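Local coordinates for Dps family DNA-binding stress response protein (Thermosynechococcus elongatus, PDB 2C41) that assembles into a twelve-subunit Dps shell that probably binds and oxidises iron, and may bind DNA as part of a stress response, at residues C[19-24]-C[83-88]; C[59-64]-C[132-137]. All blocks are in the same frame, centred on the assembly; numbering follows the deposited sequence.

Contact 1 of 2, residues C[19-24]-C[83-88]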
ATOM      1  N   GLN C  19      27.086 -16.790 -12.058  1.00 12.87           N
ATOM      2  CA  GLN C  19      26.457 -15.559 -12.548  1.00 13.02           C
ATOM      3  C   GLN C  19      26.094 -15.701 -14.025  1.00 12.82           C
ATOM      4  O   GLN C  19      24.978 -15.385 -14.428  1.00 12.21           O
ATOM      5  CB  GLN C  19      27.386 -14.361 -12.368  1.00 13.27           C
ATOM      6  CG  GLN C  19      26.823 -13.068 -12.967  1.00 13.24           C
ATOM      7  CD  GLN C  19      27.894 -12.071 -13.346  1.00 14.45           C
ATOM      8  OE1 GLN C  19      27.636 -11.125 -14.095  1.00 15.75           O
ATOM      9  NE2 GLN C  19      29.097 -12.273 -12.843  1.00 12.25           N
ATOM     10  N   ALA C  20      27.051 -16.182 -14.817  1.00 12.76           N
ATOM     11  CA  ALA C  20      26.839 -16.420 -16.247  1.00 12.84           C
ATOM     12  C   ALA C  20      25.681 -17.390 -16.477  1.00 12.84           C
ATOM     13  O   ALA C  20      24.849 -17.151 -17.354  1.00 12.96           O
ATOM     14  CB  ALA C  20      28.134 -16.949 -16.909  1.00 12.27           C
ATOM     15  N   ASN C  21      25.624 -18.457 -15.672  1.00 12.87           N
ATOM     16  CA  ASN C  21      24.519 -19.419 -15.732  1.00 12.91           C
ATOM     17  C   ASN C  21      23.165 -18.779 -15.438  1.00 12.86           C
ATOM     18  O   ASN C  21      22.173 -19.101 -16.088  1.00 12.76           O
ATOM     19  CB  ASN C  21      24.743 -20.619 -14.801  1.00 12.75           C
ATOM     20  CG  ASN C  21      25.789 -21.593 -15.331  1.00 13.12           C
ATOM     21  OD1 ASN C  21      26.271 -22.463 -14.595  1.00 15.32           O
ATOM     22  ND2 ASN C  21      26.136 -21.463 -16.599  1.00 10.21           N
ATOM     23  N   ALA C  22      23.131 -17.865 -14.469  1.00 12.61           N
ATOM     24  CA  ALA C  22      21.889 -17.161 -14.135  1.00 12.73           C
ATOM     25  C   ALA C  22      21.401 -16.330 -15.328  1.00 12.75           C
ATOM     26  O   ALA C  22      20.203 -16.309 -15.640  1.00 12.71           O
ATOM     27  CB  ALA C  22      22.080 -16.287 -12.911  1.00 12.68           C
ATOM     28  N   VAL C  23      22.332 -15.653 -15.996  1.00 12.64           N
ATOM     29  CA  VAL C  23      22.000 -14.837 -17.174  1.00 12.85           C
ATOM     30  C   VAL C  23      21.432 -15.708 -18.306  1.00 13.08           C
ATOM     31  O   VAL C  23      20.380 -15.393 -18.863  1.00 12.92           O
ATOM     32  CB  VAL C  23      23.229 -14.035 -17.670  1.00 12.84           C
ATOM     33  CG1 VAL C  23      22.945 -13.381 -19.029  1.00 12.49           C
ATOM     34  CG2 VAL C  23      23.627 -12.987 -16.617  1.00 13.26           C
ATOM     35  N   VAL C  24      22.123 -16.803 -18.638  1.00 13.20           N
ATOM     36  CA  VAL C  24      21.663 -17.692 -19.718  1.00 13.40           C
ATOM     37  C   VAL C  24      20.342 -18.373 -19.354  1.00 13.65           C
ATOM     38  O   VAL C  24      19.437 -18.476 -20.186  1.00 13.24           O
ATOM     39  CB  VAL C  24      22.744 -18.743 -20.106  1.00 13.77           C
ATOM     40  CG1 VAL C  24      22.199 -19.782 -21.118  1.00 14.54           C
ATOM     41  CG2 VAL C  24      23.949 -18.033 -20.664  1.00 13.69           C
ATOM     42  N   VAL C  83      31.542 -18.390 -20.546  1.00 18.03           N
ATOM     43  CA  VAL C  83      31.755 -18.740 -19.147  1.00 17.74           C
ATOM     44  C   VAL C  83      30.648 -19.686 -18.648  1.00 17.36           C
ATOM     45  O   VAL C  83      30.895 -20.557 -17.810  1.00 16.88           O
ATOM     46  CB  VAL C  83      31.837 -17.435 -18.291  1.00 17.60           C
ATOM     47  CG1 VAL C  83      31.894 -17.730 -16.801  1.00 17.98           C
ATOM     48  CG2 VAL C  83      33.049 -16.599 -18.710  1.00 18.02           C
ATOM     49  N   ALA C  84      29.433 -19.516 -19.182  1.00 16.86           N
ATOM     50  CA  ALA C  84      28.290 -20.330 -18.769  1.00 16.45           C
ATOM     51  C   ALA C  84      28.501 -21.801 -19.087  1.00 16.59           C
ATOM     52  O   ALA C  84      29.081 -22.151 -20.119  1.00 16.44           O
ATOM     53  CB  ALA C  84      26.994 -19.836 -19.431  1.00 16.61           C
ATOM     54  N   THR C  85      28.033 -22.656 -18.184  1.00 16.29           N
ATOM     55  CA  THR C  85      28.024 -24.096 -18.409  1.00 16.39           C
ATOM     56  C   THR C  85      26.628 -24.648 -18.704  1.00 16.69           C
ATOM     57  O   THR C  85      26.513 -25.756 -19.215  1.00 16.48           O
ATOM     58  CB  THR C  85      28.637 -24.862 -17.232  1.00 16.64           C
ATOM     59  OG1 THR C  85      27.996 -24.456 -16.017  1.00 16.43           O
ATOM     60  CG2 THR C  85      30.137 -24.584 -17.142  1.00 16.45           C
ATOM     61  N   VAL C  86      25.576 -23.893 -18.381  1.00 16.48           N
ATOM     62  CA  VAL C  86      24.225 -24.264 -18.822  1.00 16.72           C
ATOM     63  C   VAL C  86      24.098 -24.129 -20.343  1.00 16.80           C
ATOM     64  O   VAL C  86      24.791 -23.325 -20.965  1.00 16.81           O
ATOM     65  CB  VAL C  86      23.091 -23.457 -18.119  1.00 16.92           C
ATOM     66  CG1 VAL C  86      23.105 -23.716 -16.629  1.00 17.10           C
ATOM     67  CG2 VAL C  86      23.217 -21.986 -18.408  1.00 17.12           C
ATOM     68  N   THR C  87      23.223 -24.939 -20.929  1.00 16.83           N
ATOM     69  CA  THR C  87      23.015 -24.920 -22.374  1.00 17.08           C
ATOM     70  C   THR C  87      22.143 -23.725 -22.766  1.00 16.79           C
ATOM     71  O   THR C  87      20.992 -23.618 -22.306  1.00 16.70           O
ATOM     72  CB  THR C  87      22.336 -26.221 -22.869  1.00 17.39           C
ATOM     73  OG1 THR C  87      23.196 -27.338 -22.608  1.00 18.85           O
ATOM     74  CG2 THR C  87      22.055 -26.143 -24.359  1.00 18.19           C
ATOM     75  N   PRO C  88      22.672 -22.824 -23.619  1.00 16.59           N
ATOM     76  CA  PRO C  88      21.781 -21.785 -24.132  1.00 16.62           C
ATOM     77  C   PRO C  88      20.797 -22.422 -25.113  1.00 16.57           C
ATOM     78  O   PRO C  88      21.187 -23.255 -25.935  1.00 16.45           O
ATOM     79  CB  PRO C  88      22.733 -20.811 -24.839  1.00 16.57           C
ATOM     80  CG  PRO C  88      23.904 -21.657 -25.243  1.00 16.79           C
ATOM     81  CD  PRO C  88      24.040 -22.704 -24.166  1.00 17.14           C
TER
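The side-chain amide of Asn21 lies against the backbone nitrogens of Thr85 and Val86, in the loop that passes beside it. In this ferritin-like four-helix bundle of the Dps type, the long link between the second and third helices carries a short helix, 80-83. The 83-88 segment leads away from it across the flank of helix 6-35. As modelled, Asn21 ND2 stands 2.7 Å from Thr85 N, a spacing of two nitrogens which suggests that the amide is turned over. Val86 N lies 3.1 Å from Asn21 ND2, so with the amide reversed its oxygen may accept from one or both backbone nitrogens. Asn21 has CG beside its own backbone N and opposite the carbonyl carbon (chi1 -74°), which carries the amide to the loop. Thr85 OG1 is itself hydrogen-bonded to Glu112 on helix 95-122, which also touches Asn21. If this position held a leucine, the backbone nitrogens of Thr85 and Val86 would probably face a methyl group and lose their polar neighbour.

The remaining surface is apolar. Ala84, the first residue to leave helical geometry (psi 143°), turns its CB to within 3.7 Å of Val24 CG2. Alongside, Ala20 CB meets Val83 CG1 at 3.8 Å, at the close of the short helix. Val24 is the main hydrophobic contributor: with CG1 opposite its backbone N (chi1 173°), its two methyls divide the loop between them. CG2 serves Ala84, whereas Val24 CG1 reaches Val86 CG2 at 3.6 Å, the two valines sliding past one another. Farther along, Pro88 packs on Pro77 of the second subunit, while its CB approaches Val24 CG1 to 3.9 Å.

Contact 2 of 2, residues C[59-64]-C[132-137]; sequences IDELAE and YTRLVQ
Glu61 and Arg134 form the ionic part of this contact, which joins helix 41-68 to helix 126-149, two antiparallel members of the ferritin-like four-helix bundle. The short segments run at 160° to each other with axes 12.0 Å apart, so side chains rather than backbones do the bridging. Arg134 grips the carboxylate end-on with two nitrogens, one to each oxygen. The straighter bond runs from Arg134 NH2 to Glu61 OE1, 3.0 Å long with an N-H...O angle of 170°, and uses the syn lone pair of OE1. Arg134 NH1 gives the shorter one, 2.8 Å to Glu61 OE2, which is met on the syn side but somewhat out of the carboxylate plane. A third approach, Arg134 NH2 to Glu61 OE2 at 3.3 Å, is weak. Carboxylate and guanidinium planes are nearly coplanar, and the paired bonds should resist rotation of either group. A kink in the side chain (chi3 53°) bends the end of the arginine toward Glu61, whose extended chain approaches from the opposite direction. A triethylene glycol, probably from the crystallisation liquor, lies about 3 Å from the Arg134 side chain, beside the exposed arginine.

Apolar packing fills the buried side. Leu62 and Leu135 reach toward each other tip to tip, Leu62 CG standing 4.0 Å from Leu135 CD1. Leu131, one turn before Leu135 on helix 126-149, touches both Glu61 and Leu62 and extends this layer. Tyr132 crosses Leu62 at about a right angle, its CE2 meeting Leu62 CD2 at 3.8 Å; its hydroxyl is hydrogen-bonded to Thr14 of helix 6-35. The ionic and apolar groups adjoin where Leu135 CD2 lies 3.5 Å from Glu61 OE1.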
ATOM      1  N   ILE C  59      21.045 -12.846 -10.721  1.00 13.30           N
ATOM      2  CA  ILE C  59      22.123 -12.275 -11.520  1.00 13.44           C
ATOM      3  C   ILE C  59      22.882 -11.213 -10.726  1.00 13.55           C
ATOM      4  O   ILE C  59      24.103 -11.282 -10.589  1.00 13.09           O
ATOM      5  CB  ILE C  59      21.613 -11.670 -12.854  1.00 13.19           C
ATOM      6  CG1 ILE C  59      20.974 -12.761 -13.727  1.00 13.91           C
ATOM      7  CG2 ILE C  59      22.759 -10.971 -13.580  1.00 13.74           C
ATOM      8  CD1 ILE C  59      20.100 -12.228 -14.841  1.00 13.77           C
ATOM      9  N   ASP C  60      22.155 -10.238 -10.195  1.00 13.47           N
ATOM     10  CA  ASP C  60      22.795  -9.160  -9.453  1.00 14.05           C
ATOM     11  C   ASP C  60      23.422  -9.649  -8.141  1.00 13.95           C
ATOM     12  O   ASP C  60      24.491  -9.178  -7.752  1.00 14.11           O
ATOM     13  CB  ASP C  60      21.809  -8.026  -9.191  1.00 14.12           C
ATOM     14  CG  ASP C  60      22.505  -6.760  -8.757  1.00 14.98           C
ATOM     15  OD1 ASP C  60      22.417  -6.430  -7.564  1.00 16.70           O
ATOM     16  OD2 ASP C  60      23.179  -6.129  -9.591  1.00 15.99           O
ATOM     17  N   GLU C  61      22.776 -10.611  -7.478  1.00 14.01           N
ATOM     18  CA  GLU C  61      23.298 -11.167  -6.225  1.00 14.19           C
ATOM     19  C   GLU C  61      24.654 -11.845  -6.442  1.00 13.95           C
ATOM     20  O   GLU C  61      25.594 -11.636  -5.669  1.00 13.49           O
ATOM     21  CB  GLU C  61      22.333 -12.192  -5.640  1.00 14.74           C
ATOM     22  CG  GLU C  61      21.031 -11.628  -5.159  1.00 16.53           C
ATOM     23  CD  GLU C  61      20.447 -12.498  -4.084  1.00 21.12           C
ATOM     24  OE1 GLU C  61      19.662 -13.402  -4.417  1.00 22.37           O
ATOM     25  OE2 GLU C  61      20.816 -12.303  -2.913  1.00 22.81           O
ATOM     26  N   LEU C  62      24.732 -12.658  -7.493  1.00 13.51           N
ATOM     27  CA  LEU C  62      25.953 -13.390  -7.828  1.00 13.62           C
ATOM     28  C   LEU C  62      27.049 -12.465  -8.354  1.00 13.87           C
ATOM     29  O   LEU C  62      28.232 -12.649  -8.043  1.00 14.41           O
ATOM     30  CB  LEU C  62      25.648 -14.496  -8.841  1.00 13.16           C
ATOM     31  CG  LEU C  62      24.804 -15.654  -8.293  1.00 12.56           C
ATOM     32  CD1 LEU C  62      24.154 -16.437  -9.455  1.00 13.07           C
ATOM     33  CD2 LEU C  62      25.653 -16.559  -7.397  1.00 12.91           C
ATOM     34  N   ALA C  63      26.651 -11.462  -9.133  1.00 13.85           N
ATOM     35  CA  ALA C  63      27.600 -10.494  -9.667  1.00 13.65           C
ATOM     36  C   ALA C  63      28.200  -9.646  -8.557  1.00 13.58           C
ATOM     37  O   ALA C  63      29.417  -9.511  -8.456  1.00 13.54           O
ATOM     38  CB  ALA C  63      26.930  -9.611 -10.709  1.00 14.18           C
ATOM     39  N   GLU C  64      27.346  -9.097  -7.700  1.00 13.60           N
ATOM     40  CA  GLU C  64      27.840  -8.221  -6.639  1.00 13.79           C
ATOM     41  C   GLU C  64      28.613  -8.975  -5.553  1.00 13.78           C
ATOM     42  O   GLU C  64      29.479  -8.395  -4.889  1.00 13.87           O
ATOM     43  CB  GLU C  64      26.717  -7.338  -6.094  1.00 13.45           C
ATOM     44  CG  GLU C  64      26.103  -6.479  -7.215  1.00 13.91           C
ATOM     45  CD  GLU C  64      25.488  -5.191  -6.738  1.00 15.90           C
ATOM     46  OE1 GLU C  64      24.986  -5.137  -5.586  1.00 16.72           O
ATOM     47  OE2 GLU C  64      25.501  -4.233  -7.539  1.00 16.44           O
ATOM     48  N   TYR C 132      24.861 -19.543  -2.084  1.00 13.00           N
ATOM     49  CA  TYR C 132      24.582 -20.742  -2.873  1.00 13.15           C
ATOM     50  C   TYR C 132      23.529 -21.632  -2.216  1.00 13.36           C
ATOM     51  O   TYR C 132      22.690 -22.231  -2.900  1.00 13.14           O
ATOM     52  CB  TYR C 132      25.869 -21.547  -3.105  1.00 13.13           C
ATOM     53  CG  TYR C 132      26.838 -20.910  -4.081  1.00 12.85           C
ATOM     54  CD1 TYR C 132      28.212 -20.911  -3.829  1.00 13.49           C
ATOM     55  CD2 TYR C 132      26.384 -20.311  -5.263  1.00 14.24           C
ATOM     56  CE1 TYR C 132      29.102 -20.329  -4.720  1.00 13.00           C
ATOM     57  CE2 TYR C 132      27.267 -19.727  -6.160  1.00 13.51           C
ATOM     58  CZ  TYR C 132      28.626 -19.743  -5.882  1.00 14.18           C
ATOM     59  OH  TYR C 132      29.492 -19.184  -6.784  1.00 13.56           O
ATOM     60  N   THR C 133      23.590 -21.715  -0.888  1.00 13.12           N
ATOM     61  CA  THR C 133      22.666 -22.546  -0.107  1.00 13.25           C
ATOM     62  C   THR C 133      21.227 -22.034  -0.218  1.00 13.27           C
ATOM     63  O   THR C 133      20.290 -22.824  -0.335  1.00 13.31           O
ATOM     64  CB  THR C 133      23.106 -22.642   1.351  1.00 12.93           C
ATOM     65  OG1 THR C 133      24.386 -23.286   1.411  1.00 13.79           O
ATOM     66  CG2 THR C 133      22.105 -23.459   2.185  1.00 13.54           C
ATOM     67  N   ARG C 134      21.063 -20.713  -0.194  1.00 13.02           N
ATOM     68  CA  ARG C 134      19.740 -20.100  -0.378  1.00 13.36           C
ATOM     69  C   ARG C 134      19.244 -20.255  -1.820  1.00 13.05           C
ATOM     70  O   ARG C 134      18.116 -20.703  -2.062  1.00 12.61           O
ATOM     71  CB  ARG C 134      19.773 -18.621   0.035  1.00 12.58           C
ATOM     72  CG  ARG C 134      18.484 -17.850  -0.290  1.00 14.52           C
ATOM     73  CD  ARG C 134      18.406 -16.512   0.434  1.00 15.23           C
ATOM     74  NE  ARG C 134      19.592 -15.677   0.227  1.00 17.78           N
ATOM     75  CZ  ARG C 134      19.826 -14.920  -0.848  1.00 19.50           C
ATOM     76  NH1 ARG C 134      20.946 -14.205  -0.909  1.00 18.82           N
ATOM     77  NH2 ARG C 134      18.953 -14.858  -1.855  1.00 18.72           N
ATOM     78  N   LEU C 135      20.090 -19.879  -2.775  1.00 12.66           N
ATOM     79  CA  LEU C 135      19.689 -19.880  -4.180  1.00 12.65           C
ATOM     80  C   LEU C 135      19.353 -21.271  -4.705  1.00 12.67           C
ATOM     81  O   LEU C 135      18.430 -21.431  -5.507  1.00 12.01           O
ATOM     82  CB  LEU C 135      20.752 -19.217  -5.067  1.00 13.05           C
ATOM     83  CG  LEU C 135      21.056 -17.725  -4.830  1.00 12.83           C
ATOM     84  CD1 LEU C 135      21.952 -17.200  -5.958  1.00 15.21           C
ATOM     85  CD2 LEU C 135      19.773 -16.896  -4.694  1.00 15.49           C
ATOM     86  N   VAL C 136      20.093 -22.280  -4.255  1.00 12.47           N
ATOM     87  CA  VAL C 136      19.854 -23.637  -4.757  1.00 12.61           C
ATOM     88  C   VAL C 136      18.429 -24.130  -4.443  1.00 12.59           C
ATOM     89  O   VAL C 136      17.855 -24.897  -5.213  1.00 12.40           O
ATOM     90  CB  VAL C 136      20.969 -24.626  -4.310  1.00 12.71           C
ATOM     91  CG1 VAL C 136      20.749 -25.095  -2.878  1.00 12.22           C
ATOM     92  CG2 VAL C 136      21.064 -25.818  -5.269  1.00 12.41           C
ATOM     93  N   GLN C 137      17.847 -23.656  -3.337  1.00 12.54           N
ATOM     94  CA  GLN C 137      16.489 -24.062  -2.956  1.00 12.61           C
ATOM     95  C   GLN C 137      15.450 -23.552  -3.956  1.00 12.77           C
ATOM     96  O   GLN C 137      14.464 -24.231  -4.245  1.00 12.58           O
ATOM     97  CB  GLN C 137      16.163 -23.609  -1.529  1.00 12.83           C
ATOM     98  CG  GLN C 137      17.085 -24.252  -0.489  1.00 12.44           C
ATOM     99  CD  GLN C 137      16.973 -23.617   0.879  1.00 14.34           C
ATOM    100  OE1 GLN C 137      17.916 -22.957   1.366  1.00 15.46           O
ATOM    101  NE2 GLN C 137      15.813 -23.783   1.505  1.00 11.97           N
TER

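In the fold
Contacts 1 and 2 have centres 13 Å apart and meet where helix 6-35 packs on helix 41-68. Val23 CG2 lies 3.7 Å from Ile59 CG2, and Gln19 CB lies 3.9 Å from Leu62 CB. Their segments alternate along the chain; through the packing of helix 6-35 on helix 41-68, the loop after helix 80-83 is connected to helix 126-149. Both also meet the second subunit, whose Trp34 packs on Gln19, Ile59 and Ala63. There Asp60 forms a salt bridge with Lys30 of that subunit, while its His33 and His45 pack on Asp60 and Glu64, consistent with the inter-subunit ferroxidase site of Dps proteins.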